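Local coordinates for uncharacterized protein (Bacteroides ovatus, PDB 3P02) that is of unknown function but joins an N-terminal beta sandwich, probably of E-set type, to a C-terminal domain built on a large antiparallel beta sheet, at residues A[39-44]-A[147-152]; A[13-18]-A[57-62]; A[105-110]-A[124-129]. All blocks are in the same frame, centred on the assembly; numbering follows the deposited sequence. Where two conformers were deposited one is given.

Contact 1: residues A[39-44]-A[147-152]; sequences YNLPVL and AVLRPI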
ATOM      1  N   TYR A  39      10.170   8.668   7.411  1.00 14.15           N
ATOM      2  CA  TYR A  39      11.006   7.791   6.609  1.00 12.76           C
ATOM      3  C   TYR A  39      12.362   8.468   6.395  1.00 15.59           C
ATOM      4  O   TYR A  39      12.408   9.627   5.964  1.00 15.23           O
ATOM      5  CB  TYR A  39      10.342   7.488   5.279  1.00 14.19           C
ATOM      6  CG  TYR A  39      11.233   6.707   4.345  1.00 16.52           C
ATOM      7  CD1 TYR A  39      11.434   5.339   4.519  1.00 19.40           C
ATOM      8  CD2 TYR A  39      11.831   7.321   3.251  1.00 17.43           C
ATOM      9  CE1 TYR A  39      12.245   4.611   3.643  1.00 21.95           C
ATOM     10  CE2 TYR A  39      12.651   6.607   2.379  1.00 17.92           C
ATOM     11  CZ  TYR A  39      12.869   5.258   2.589  1.00 27.04           C
ATOM     12  OH  TYR A  39      13.669   4.567   1.713  1.00 30.17           O
ATOM     13  N   ASN A  40      13.466   7.745   6.664  1.00 12.86           N
ATOM     14  CA  ASN A  40      14.802   8.333   6.484  1.00 12.07           C
ATOM     15  C   ASN A  40      15.382   7.869   5.181  1.00 15.19           C
ATOM     16  O   ASN A  40      15.725   6.702   5.041  1.00 15.98           O
ATOM     17  CB  ASN A  40      15.719   7.957   7.659  1.00 15.96           C
ATOM     18  CG  ASN A  40      15.180   8.530   8.921  1.00 27.46           C
ATOM     19  OD1 ASN A  40      14.551   7.837   9.744  1.00 30.07           O
ATOM     20  ND2 ASN A  40      15.236   9.830   8.995  1.00 16.64           N
ATOM     21  N   LEU A  41      15.411   8.768   4.191  1.00 11.77           N
ATOM     22  CA  LEU A  41      15.899   8.458   2.862  1.00 11.76           C
ATOM     23  C   LEU A  41      17.438   8.656   2.826  1.00 14.11           C
ATOM     24  O   LEU A  41      17.885   9.790   2.977  1.00 12.24           O
ATOM     25  CB  LEU A  41      15.175   9.384   1.862  1.00 12.55           C
ATOM     26  CG  LEU A  41      15.583   9.295   0.393  1.00 14.92           C
ATOM     27  CD1 LEU A  41      15.523   7.869  -0.138  1.00 14.95           C
ATOM     28  CD2 LEU A  41      14.680  10.174  -0.457  1.00 14.85           C
ATOM     29  N   PRO A  42      18.241   7.575   2.613  1.00 11.39           N
ATOM     30  CA  PRO A  42      19.709   7.725   2.632  1.00 11.58           C
ATOM     31  C   PRO A  42      20.231   8.526   1.455  1.00 14.10           C
ATOM     32  O   PRO A  42      19.806   8.309   0.310  1.00 12.18           O
ATOM     33  CB  PRO A  42      20.237   6.277   2.585  1.00 13.40           C
ATOM     34  CG  PRO A  42      19.088   5.424   3.058  1.00 16.72           C
ATOM     35  CD  PRO A  42      17.854   6.155   2.506  1.00 12.91           C
ATOM     36  N   VAL A  43      21.193   9.414   1.751  1.00 12.04           N
ATOM     37  CA  VAL A  43      21.881  10.268   0.789  1.00 12.39           C
ATOM     38  C   VAL A  43      23.341   9.815   0.801  1.00 14.52           C
ATOM     39  O   VAL A  43      23.885   9.623   1.891  1.00 13.03           O
ATOM     40  CB  VAL A  43      21.712  11.771   1.214  1.00 16.01           C
ATOM     41  CG1 VAL A  43      22.533  12.717   0.326  1.00 16.51           C
ATOM     42  CG2 VAL A  43      20.236  12.178   1.203  1.00 16.80           C
ATOM     43  N   LEU A  44      23.967   9.643  -0.370  1.00 14.58           N
ATOM     44  CA  LEU A  44      25.392   9.257  -0.472  1.00 17.37           C
ATOM     45  C   LEU A  44      26.192  10.316  -1.162  1.00 22.14           C
ATOM     46  O   LEU A  44      25.734  10.831  -2.177  1.00 19.75           O
ATOM     47  CB  LEU A  44      25.560   7.968  -1.322  1.00 20.04           C
ATOM     48  CG  LEU A  44      24.901   6.659  -0.930  1.00 28.28           C
ATOM     49  CD1 LEU A  44      25.054   5.654  -2.051  1.00 30.24           C
ATOM     50  CD2 LEU A  44      25.526   6.059   0.317  1.00 34.22           C
ATOM     51  N   ALA A 147      14.664   9.650  -6.308  1.00 11.34           N
ATOM     52  CA  ALA A 147      14.008   8.536  -5.618  1.00 11.28           C
ATOM     53  C   ALA A 147      12.490   8.719  -5.719  1.00 13.43           C
ATOM     54  O   ALA A 147      11.998   9.863  -5.693  1.00 14.05           O
ATOM     55  CB  ALA A 147      14.431   8.523  -4.146  1.00 11.83           C
ATOM     56  N   VAL A 148      11.747   7.622  -5.890  1.00  9.75           N
ATOM     57  CA  VAL A 148      10.290   7.718  -5.944  1.00  9.67           C
ATOM     58  C   VAL A 148       9.750   6.890  -4.793  1.00 11.97           C
ATOM     59  O   VAL A 148       9.965   5.673  -4.774  1.00 12.11           O
ATOM     60  CB  VAL A 148       9.689   7.279  -7.288  1.00 12.50           C
ATOM     61  CG1 VAL A 148       8.162   7.443  -7.245  1.00 12.32           C
ATOM     62  CG2 VAL A 148      10.285   8.085  -8.432  1.00 12.63           C
ATOM     63  N   LEU A 149       9.055   7.529  -3.842  1.00 10.12           N
ATOM     64  CA  LEU A 149       8.573   6.832  -2.658  1.00  9.43           C
ATOM     65  C   LEU A 149       7.087   6.585  -2.741  1.00 11.94           C
ATOM     66  O   LEU A 149       6.332   7.522  -3.019  1.00 11.87           O
ATOM     67  CB  LEU A 149       8.882   7.636  -1.389  1.00  9.16           C
ATOM     68  CG  LEU A 149      10.333   8.113  -1.227  1.00 12.31           C
ATOM     69  CD1 LEU A 149      10.446   8.930   0.055  1.00 13.11           C
ATOM     70  CD2 LEU A 149      11.303   6.898  -1.160  1.00 13.58           C
ATOM     71  N   ARG A 150       6.676   5.331  -2.483  1.00  8.59           N
ATOM     72  CA  ARG A 150       5.270   4.928  -2.508  0.50  9.41           C
ATOM     73  C   ARG A 150       4.804   4.598  -1.095  1.00 13.02           C
ATOM     74  O   ARG A 150       5.247   3.573  -0.567  1.00 12.92           O
ATOM     75  CB  ARG A 150       5.091   3.695  -3.410  0.50 11.45           C
ATOM     76  CG  ARG A 150       3.741   3.674  -4.099  0.50 25.51           C
ATOM     77  CD  ARG A 150       3.122   2.310  -4.154  0.50 21.76           C
ATOM     78  NE  ARG A 150       1.708   2.375  -3.788  0.50 21.06           N
ATOM     79  CZ  ARG A 150       0.832   1.406  -4.000  0.50 29.67           C
ATOM     80  NH1 ARG A 150       1.208   0.281  -4.598  0.50 29.32           N
ATOM     81  NH2 ARG A 150      -0.424   1.550  -3.619  0.50  9.68           N
ATOM     82  N   PRO A 151       3.911   5.402  -0.447  1.00 10.28           N
ATOM     83  CA  PRO A 151       3.448   4.993   0.888  1.00 10.21           C
ATOM     84  C   PRO A 151       2.509   3.783   0.803  1.00 13.47           C
ATOM     85  O   PRO A 151       1.605   3.731  -0.054  1.00 13.55           O
ATOM     86  CB  PRO A 151       2.707   6.218   1.432  1.00 12.23           C
ATOM     87  CG  PRO A 151       2.314   7.021   0.208  1.00 17.39           C
ATOM     88  CD  PRO A 151       3.284   6.673  -0.894  1.00 12.86           C
ATOM     89  N   ILE A 152       2.741   2.798   1.691  1.00  9.71           N
ATOM     90  CA  ILE A 152       1.925   1.585   1.816  0.50  9.52           C
ATOM     91  C   ILE A 152       1.293   1.628   3.195  1.00 12.79           C
ATOM     92  O   ILE A 152       2.013   1.435   4.170  1.00 10.48           O
ATOM     93  CB  ILE A 152       2.786   0.295   1.615  0.50 11.51           C
ATOM     94  CG1 ILE A 152       3.522   0.301   0.258  0.50 11.63           C
ATOM     95  CG2 ILE A 152       1.962  -1.001   1.797  0.50 13.09           C
ATOM     96  CD1 ILE A 152       2.573   0.418  -0.999  0.50 13.01           C
TER

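Contact 2: residues A[13-18]-A[57-62]; sequences ISFKTQ and VSFSLR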
ATOM      1  N   ILE A  13      26.223  13.946  -5.358  1.00 19.58           N
ATOM      2  CA  ILE A  13      25.358  13.346  -4.347  1.00 17.16           C
ATOM      3  C   ILE A  13      24.195  12.591  -4.966  1.00 18.17           C
ATOM      4  O   ILE A  13      23.679  12.984  -6.003  1.00 16.47           O
ATOM      5  CB  ILE A  13      24.921  14.487  -3.419  1.00 19.40           C
ATOM      6  CG1 ILE A  13      26.193  15.138  -2.777  1.00 20.90           C
ATOM      7  CG2 ILE A  13      23.932  14.020  -2.342  1.00 18.29           C
ATOM      8  CD1 ILE A  13      26.011  16.436  -2.318  1.00 29.36           C
ATOM      9  N   SER A  14      23.803  11.479  -4.333  1.00 14.69           N
ATOM     10  CA  SER A  14      22.725  10.654  -4.850  1.00 14.98           C
ATOM     11  C   SER A  14      21.914  10.059  -3.723  1.00 17.10           C
ATOM     12  O   SER A  14      22.306  10.176  -2.554  1.00 17.74           O
ATOM     13  CB  SER A  14      23.307   9.529  -5.696  1.00 18.61           C
ATOM     14  OG  SER A  14      24.143   8.699  -4.909  1.00 23.13           O
ATOM     15  N   PHE A  15      20.828   9.360  -4.080  1.00 13.60           N
ATOM     16  CA  PHE A  15      20.047   8.624  -3.103  1.00 12.24           C
ATOM     17  C   PHE A  15      20.428   7.158  -3.127  1.00 18.26           C
ATOM     18  O   PHE A  15      20.795   6.622  -4.184  1.00 17.53           O
ATOM     19  CB  PHE A  15      18.543   8.753  -3.357  1.00 12.83           C
ATOM     20  CG  PHE A  15      17.973  10.109  -3.083  1.00 13.16           C
ATOM     21  CD1 PHE A  15      18.077  10.687  -1.813  1.00 15.96           C
ATOM     22  CD2 PHE A  15      17.330  10.827  -4.092  1.00 13.29           C
ATOM     23  CE1 PHE A  15      17.525  11.946  -1.554  1.00 16.45           C
ATOM     24  CE2 PHE A  15      16.738  12.065  -3.816  1.00 14.39           C
ATOM     25  CZ  PHE A  15      16.847  12.619  -2.554  1.00 14.22           C
ATOM     26  N   LYS A  16      20.279   6.501  -1.962  1.00 16.79           N
ATOM     27  CA  LYS A  16      20.636   5.104  -1.819  1.00 20.00           C
ATOM     28  C   LYS A  16      19.432   4.349  -1.389  1.00 25.72           C
ATOM     29  O   LYS A  16      19.089   4.308  -0.196  1.00 23.75           O
ATOM     30  CB  LYS A  16      21.790   4.927  -0.810  1.00 24.47           C
ATOM     31  N   THR A  17      18.744   3.808  -2.383  1.00 26.33           N
ATOM     32  CA  THR A  17      17.570   2.973  -2.192  1.00 28.65           C
ATOM     33  C   THR A  17      17.664   1.767  -3.110  1.00 37.01           C
ATOM     34  O   THR A  17      18.423   1.785  -4.086  1.00 36.33           O
ATOM     35  CB  THR A  17      16.250   3.753  -2.480  1.00 39.23           C
ATOM     36  OG1 THR A  17      16.273   4.333  -3.793  1.00 42.38           O
ATOM     37  CG2 THR A  17      15.934   4.786  -1.433  1.00 36.81           C
ATOM     38  N   GLN A  18      16.905   0.717  -2.777  0.50 36.14           N
ATOM     39  CA  GLN A  18      16.760  -0.508  -3.563  0.50 36.91           C
ATOM     40  C   GLN A  18      15.292  -0.538  -4.070  0.50 41.25           C
ATOM     41  O   GLN A  18      14.439  -1.157  -3.427  0.50 40.96           O
ATOM     42  CB  GLN A  18      17.168  -1.778  -2.758  0.50 38.51           C
ATOM     43  CG  GLN A  18      16.549  -1.943  -1.353  0.50 48.93           C
ATOM     44  CD  GLN A  18      15.894  -3.297  -1.158  0.50 64.80           C
ATOM     45  OE1 GLN A  18      14.926  -3.655  -1.837  0.50 61.80           O
ATOM     46  NE2 GLN A  18      16.383  -4.070  -0.198  0.50 52.02           N
ATOM     47  N   VAL A  57      23.154  20.847   0.063  1.00 20.43           N
ATOM     48  CA  VAL A  57      22.344  19.990  -0.783  1.00 20.20           C
ATOM     49  C   VAL A  57      20.900  20.446  -0.786  1.00 20.66           C
ATOM     50  O   VAL A  57      20.399  20.850   0.265  1.00 19.66           O
ATOM     51  CB  VAL A  57      22.475  18.544  -0.227  1.00 25.77           C
ATOM     52  CG1 VAL A  57      21.877  17.550  -1.183  1.00 26.32           C
ATOM     53  CG2 VAL A  57      23.946  18.196   0.025  1.00 25.97           C
ATOM     54  N   SER A  58      20.259  20.412  -1.972  1.00 14.89           N
ATOM     55  CA  SER A  58      18.849  20.775  -2.090  0.50 13.99           C
ATOM     56  C   SER A  58      18.031  19.563  -2.501  1.00 17.05           C
ATOM     57  O   SER A  58      18.518  18.699  -3.241  1.00 17.49           O
ATOM     58  CB  SER A  58      18.634  21.925  -3.070  0.50 18.12           C
ATOM     59  OG  SER A  58      18.615  21.515  -4.423  0.50 27.68           O
ATOM     60  N   PHE A  59      16.805  19.500  -1.995  1.00 12.64           N
ATOM     61  CA  PHE A  59      15.865  18.413  -2.285  1.00 13.36           C
ATOM     62  C   PHE A  59      14.601  19.026  -2.787  1.00 20.99           C
ATOM     63  O   PHE A  59      14.099  19.989  -2.196  1.00 21.69           O
ATOM     64  CB  PHE A  59      15.584  17.589  -1.026  1.00 14.40           C
ATOM     65  CG  PHE A  59      16.829  17.057  -0.371  1.00 16.24           C
ATOM     66  CD1 PHE A  59      17.442  15.904  -0.845  1.00 19.20           C
ATOM     67  CD2 PHE A  59      17.366  17.682   0.745  1.00 17.83           C
ATOM     68  CE1 PHE A  59      18.574  15.388  -0.211  1.00 20.10           C
ATOM     69  CE2 PHE A  59      18.521  17.188   1.353  1.00 21.98           C
ATOM     70  CZ  PHE A  59      19.120  16.046   0.869  1.00 20.36           C
ATOM     71  N   SER A  60      14.061  18.476  -3.853  1.00 17.25           N
ATOM     72  CA  SER A  60      12.841  19.043  -4.373  1.00 18.08           C
ATOM     73  C   SER A  60      11.966  17.989  -4.948  1.00 20.86           C
ATOM     74  O   SER A  60      12.438  16.940  -5.400  1.00 16.62           O
ATOM     75  CB  SER A  60      13.158  20.076  -5.452  1.00 23.18           C
ATOM     76  OG  SER A  60      13.687  19.454  -6.611  1.00 31.92           O
ATOM     77  N   LEU A  61      10.674  18.308  -4.985  1.00 18.53           N
ATOM     78  CA  LEU A  61       9.698  17.503  -5.676  1.00 18.12           C
ATOM     79  C   LEU A  61      10.067  17.579  -7.157  1.00 21.32           C
ATOM     80  O   LEU A  61      10.276  18.688  -7.677  1.00 22.36           O
ATOM     81  CB  LEU A  61       8.317  18.097  -5.393  1.00 18.42           C
ATOM     82  CG  LEU A  61       7.167  17.521  -6.195  1.00 23.31           C
ATOM     83  CD1 LEU A  61       6.759  16.180  -5.632  1.00 21.61           C
ATOM     84  CD2 LEU A  61       5.995  18.484  -6.183  1.00 28.62           C
ATOM     85  N   ARG A  62      10.236  16.427  -7.818  1.00 16.91           N
ATOM     86  CA  ARG A  62      10.651  16.402  -9.223  1.00 17.70           C
ATOM     87  C   ARG A  62       9.392  16.270 -10.100  1.00 20.88           C
ATOM     88  O   ARG A  62       8.762  15.214 -10.173  1.00 19.99           O
ATOM     89  CB  ARG A  62      11.683  15.283  -9.406  1.00 19.76           C
ATOM     90  CG  ARG A  62      12.404  15.315 -10.724  1.00 18.11           C
ATOM     91  CD  ARG A  62      13.123  16.618 -11.045  1.00 11.57           C
ATOM     92  NE  ARG A  62      13.271  16.628 -12.504  1.00 14.95           N
ATOM     93  CZ  ARG A  62      14.088  17.412 -13.194  1.00 16.90           C
ATOM     94  NH1 ARG A  62      14.917  18.252 -12.563  1.00 14.50           N
ATOM     95  NH2 ARG A  62      14.110  17.349 -14.525  1.00 16.44           N
TER

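Contact 3: residues A[105-110]-A[124-129]; sequences ALLPIE and LPLKVC. With EDO (1,2-ethanediol), chain E.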
ATOM      1  N   ALA A 105      24.332  11.087   4.497  1.00 14.61           N
ATOM      2  CA  ALA A 105      23.339  11.969   5.100  1.00 13.39           C
ATOM      3  C   ALA A 105      21.980  11.308   5.013  1.00 15.23           C
ATOM      4  O   ALA A 105      21.842  10.261   4.378  1.00 14.21           O
ATOM      5  CB  ALA A 105      23.320  13.323   4.398  1.00 14.62           C
ATOM      6  N   LEU A 106      20.992  11.882   5.704  1.00 13.32           N
ATOM      7  CA  LEU A 106      19.630  11.361   5.683  1.00 13.90           C
ATOM      8  C   LEU A 106      18.641  12.464   5.420  1.00 18.69           C
ATOM      9  O   LEU A 106      18.759  13.546   5.993  1.00 17.86           O
ATOM     10  CB  LEU A 106      19.304  10.708   7.030  1.00 14.46           C
ATOM     11  CG  LEU A 106      19.943   9.334   7.273  1.00 18.82           C
ATOM     12  CD1 LEU A 106      19.706   8.924   8.683  1.00 17.65           C
ATOM     13  CD2 LEU A 106      19.373   8.262   6.317  1.00 18.23           C
ATOM     14  N   LEU A 107      17.679  12.190   4.555  1.00 15.88           N
ATOM     15  CA  LEU A 107      16.598  13.110   4.303  1.00 14.95           C
ATOM     16  C   LEU A 107      15.390  12.583   5.055  1.00 16.47           C
ATOM     17  O   LEU A 107      14.842  11.558   4.649  1.00 16.14           O
ATOM     18  CB  LEU A 107      16.290  13.291   2.810  1.00 14.60           C
ATOM     19  CG  LEU A 107      15.084  14.221   2.496  1.00 18.06           C
ATOM     20  CD1 LEU A 107      15.327  15.642   2.992  1.00 17.91           C
ATOM     21  CD2 LEU A 107      14.795  14.234   1.014  1.00 18.61           C
ATOM     22  N   PRO A 108      14.999  13.215   6.168  1.00 14.57           N
ATOM     23  CA  PRO A 108      13.811  12.710   6.884  1.00 13.80           C
ATOM     24  C   PRO A 108      12.537  13.250   6.245  1.00 15.43           C
ATOM     25  O   PRO A 108      12.356  14.471   6.115  1.00 14.92           O
ATOM     26  CB  PRO A 108      14.004  13.190   8.323  1.00 15.64           C
ATOM     27  CG  PRO A 108      15.037  14.355   8.236  1.00 20.61           C
ATOM     28  CD  PRO A 108      15.587  14.409   6.824  1.00 16.21           C
ATOM     29  N   ILE A 109      11.660  12.324   5.819  1.00 12.70           N
ATOM     30  CA  ILE A 109      10.377  12.687   5.228  1.00 11.97           C
ATOM     31  C   ILE A 109       9.280  12.301   6.201  1.00 15.16           C
ATOM     32  O   ILE A 109       9.085  11.107   6.446  1.00 12.92           O
ATOM     33  CB  ILE A 109      10.142  12.051   3.837  1.00 13.92           C
ATOM     34  CG1 ILE A 109      11.314  12.396   2.875  1.00 15.34           C
ATOM     35  CG2 ILE A 109       8.790  12.523   3.261  1.00 14.51           C
ATOM     36  CD1 ILE A 109      11.854  11.291   2.149  1.00 21.25           C
ATOM     37  N   GLU A 110       8.553  13.303   6.727  1.00 13.51           N
ATOM     38  CA  GLU A 110       7.459  13.036   7.652  1.00 12.49           C
ATOM     39  C   GLU A 110       6.181  12.835   6.874  1.00 15.53           C
ATOM     40  O   GLU A 110       5.704  13.765   6.226  1.00 16.44           O
ATOM     41  CB  GLU A 110       7.301  14.174   8.660  1.00 13.98           C
ATOM     42  CG  GLU A 110       8.483  14.259   9.628  1.00 27.26           C
ATOM     43  CD  GLU A 110       8.403  15.313  10.720  1.00 49.14           C
ATOM     44  OE1 GLU A 110       7.436  16.111  10.717  1.00 40.69           O
ATOM     45  OE2 GLU A 110       9.309  15.336  11.586  1.00 45.12           O
ATOM     46  N   LEU A 124       5.791   9.928  -4.283  1.00  8.38           N
ATOM     47  CA  LEU A 124       6.505  11.165  -4.017  1.00  7.52           C
ATOM     48  C   LEU A 124       7.882  11.105  -4.724  1.00 10.96           C
ATOM     49  O   LEU A 124       8.769  10.359  -4.287  1.00 10.43           O
ATOM     50  CB  LEU A 124       6.656  11.370  -2.490  1.00  8.28           C
ATOM     51  CG  LEU A 124       7.480  12.578  -2.054  1.00 12.82           C
ATOM     52  CD1 LEU A 124       6.874  13.907  -2.579  1.00 13.50           C
ATOM     53  CD2 LEU A 124       7.653  12.602  -0.518  1.00 13.33           C
ATOM     54  N   PRO A 125       8.011  11.833  -5.861  1.00 10.43           N
ATOM     55  CA  PRO A 125       9.268  11.810  -6.620  1.00 10.22           C
ATOM     56  C   PRO A 125      10.197  12.930  -6.139  1.00 14.99           C
ATOM     57  O   PRO A 125       9.807  14.093  -6.132  1.00 13.75           O
ATOM     58  CB  PRO A 125       8.779  12.014  -8.069  1.00 11.22           C
ATOM     59  CG  PRO A 125       7.587  12.939  -7.937  1.00 13.52           C
ATOM     60  CD  PRO A 125       6.974  12.647  -6.542  1.00 10.48           C
ATOM     61  N   LEU A 126      11.407  12.587  -5.687  1.00 12.26           N
ATOM     62  CA  LEU A 126      12.319  13.573  -5.105  1.00 11.33           C
ATOM     63  C   LEU A 126      13.648  13.566  -5.765  1.00 13.68           C
ATOM     64  O   LEU A 126      14.193  12.482  -5.958  1.00 13.69           O
ATOM     65  CB  LEU A 126      12.564  13.240  -3.609  1.00 12.88           C
ATOM     66  CG  LEU A 126      11.351  13.091  -2.740  1.00 18.31           C
ATOM     67  CD1 LEU A 126      11.756  12.612  -1.365  1.00 19.93           C
ATOM     68  CD2 LEU A 126      10.632  14.410  -2.623  1.00 21.12           C
ATOM     69  N   LYS A 127      14.222  14.739  -6.015  1.00 10.31           N
ATOM     70  CA  LYS A 127      15.558  14.770  -6.596  1.00  9.85           C
ATOM     71  C   LYS A 127      16.496  15.539  -5.682  1.00 13.87           C
ATOM     72  O   LYS A 127      16.092  16.525  -5.080  1.00 13.26           O
ATOM     73  CB  LYS A 127      15.530  15.428  -7.999  1.00 11.65           C
ATOM     74  CG  LYS A 127      16.910  15.443  -8.682  1.00 15.64           C
ATOM     75  CD  LYS A 127      16.867  15.919 -10.122  1.00 14.74           C
ATOM     76  CE  LYS A 127      18.241  15.828 -10.732  1.00 14.76           C
ATOM     77  NZ  LYS A 127      18.273  16.388 -12.120  1.00 11.84           N
ATOM     78  N   VAL A 128      17.743  15.098  -5.620  1.00 11.83           N
ATOM     79  CA  VAL A 128      18.799  15.753  -4.862  1.00 12.46           C
ATOM     80  C   VAL A 128      19.706  16.485  -5.867  1.00 16.83           C
ATOM     81  O   VAL A 128      20.012  15.931  -6.934  1.00 16.16           O
ATOM     82  CB  VAL A 128      19.573  14.773  -3.910  1.00 16.18           C
ATOM     83  CG1 VAL A 128      20.212  13.601  -4.654  1.00 16.71           C
ATOM     84  CG2 VAL A 128      20.613  15.524  -3.077  1.00 16.13           C
ATOM     85  N   CYS A 129      20.126  17.737  -5.519  1.00 16.10           N
ATOM     86  CA  CYS A 129      20.941  18.622  -6.355  0.50 19.62           C
ATOM     87  C   CYS A 129      21.880  19.447  -5.475  1.00 21.08           C
ATOM     88  O   CYS A 129      21.698  19.492  -4.267  1.00 18.14           O
ATOM     89  CB  CYS A 129      20.001  19.531  -7.148  0.50 22.09           C
ATOM     90  SG  CYS A 129      20.743  20.305  -8.603  0.50 28.06           S
TER
HETATM   91  C1  EDO E   4      17.834  19.584 -11.479  1.00 75.97           C
HETATM   92  O1  EDO E   4      18.765  19.234 -12.505  1.00 77.08           O
HETATM   93  C2  EDO E   4      17.824  21.085 -11.236  1.00 75.77           C
HETATM   94  O2  EDO E   4      16.955  21.359 -10.131  1.00 82.83           O

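Contact 1: residues A[39-44]-A[147-152]
The phenol ring of Y39 meets the isopropyl end of L149 at a slant. The touching side of the ring is CD2-CE2: CD2 lies 3.8 Å from CD1 of L149, and CE2 is equally close to CD2 of the same leucine, which therefore applies both its methyls to one ring bond. Beyond the ring, T25 and V27 of strand 25-30 add further cover. With CG anti to the backbone N (chi1 174°), Y39 sends its ring inward from strand 36-45.

Strands 36-45 and 146-154 belong to different sheets of a beta sandwich, and no hydrogen bond joins the two segments. Their local axes pass 10.2 Å apart and run nearly antiparallel, at 167°, a spacing that inward side chains have to fill. The two positions differ in the span to be filled. Where L41 and A147 oppose each other the CA atoms are 8.7 Å apart, and a leucine needs only a methyl in front of it: CD2 of L41 rests 4.0 Å from CB of A147. L149 has more to span and uses a longer branched chain, while its CD1 also comes within 4.4 Å of L41 CD2. I109 touches both L41 and L149, and F15 packs on L41 and A147, which continues the apolar layer on to neighbouring strands.

Contact 2: residues A[13-18]-A[57-62]
F15 and F59 meet across the core of a beta sandwich, probably of the immunoglobulin-like E-set type, their side chains crossing at a slant. Strand 13-15 is one of the two edge strands of the four-stranded sheet, and strand 55-61 lies in the opposing mixed sheet. The ring planes are inclined by only about 27°, yet the rings do not overlap as a stack does. CZ of F15 arrives at the edge of the F59 ring, near its plane, and stands 3.8 Å from CD1 of F59. Beside it, CE1 of F15 keeps the same 3.8 Å from CE1 of F59, so a ring bond of one phenylalanine lies against a ring bond of the other. In both residues CG is anti to the carbonyl carbon (chi1 -70° in F15), which lets rings whose CB atoms do not point straight across still swing into the interlayer. Phenylalanine suits both places because it is long enough to bridge the gap and leaves no polar atom in it. Cut back to an alanine, F15 would probably no longer pack on the CD1-CE1 side of F59, and a gap would be likely beside L41 and A147, which the ring also touches.

The second pair is simpler: I13 and V57 reach toward each other tip to tip, with I13 CD1 3.6 Å from V57 CG2. The longer isoleucine does most of the reaching, and the short, branched valine also packs against V128 and I98. At the strand's margin, the backbone of I13 has side-chain partners: its N bonds to OH of Y136 and its O to NH1 of R145.

Contact 3: residues A[105-110]-A[124-129]
The CD1 methyl of L126 meets two side chains of the facing strand, and this is where the contact is closest. CD1 of I109 meets it tip to tip at 3.8 Å, while CD2 of L107 comes in at a slant, 4.2 Å away. The other branch of I109 is used as well: its CG2 lies alongside CD2 of L124 at 3.9 Å, the two side chains running in opposite senses, so a single isoleucine engages two leucines. The outer torsion of I109 is nearly eclipsed (chi2 132°), a sign of some strain in placing CD1 here.

Strands 104-112 and 122-130 are successive in the chain but lie in opposite sheets of the sandwich, so this is packing between layers, with no hydrogen bond between the segments. The local axes approach to 11.2 Å and lie 147° apart, a gap that long aliphatic chains can close. Toward V128 the packing between these strands thins out. Valine is too short to cross and stops well short of the facing segment; F59, which touches both L107 and V128, packs there instead.

On the other side of strand 122-130, K127 runs out fully extended, and its NZ gives a weak hydrogen bond to O1 of a 1,2-ethanediol, at 2.9 Å. This molecule probably came from the crystallisation liquor; the ammonium group also bonds to the backbone O of Y136.

All three contacts bridge the two layers of one sandwich: contact 2 lies with its centre about 5 Å from that of contact 3 and about 9 Å from that of contact 1, and contacts 1 and 3 are about 6 Å apart, centre to centre. Within the sheets they are tied by backbone pairing, such as L149 O to L124 N (2.8 Å) between contacts 1 and 3 and S58 N to C129 O (2.9 Å) between contacts 2 and 3. Between the sheets, L149 CD1 packs 3.5 Å from I109 CD1. Both segments of contact 3 fall between those of contact 1 in the chain. No active site is known; the ethanediol lies by K127 of contact 3.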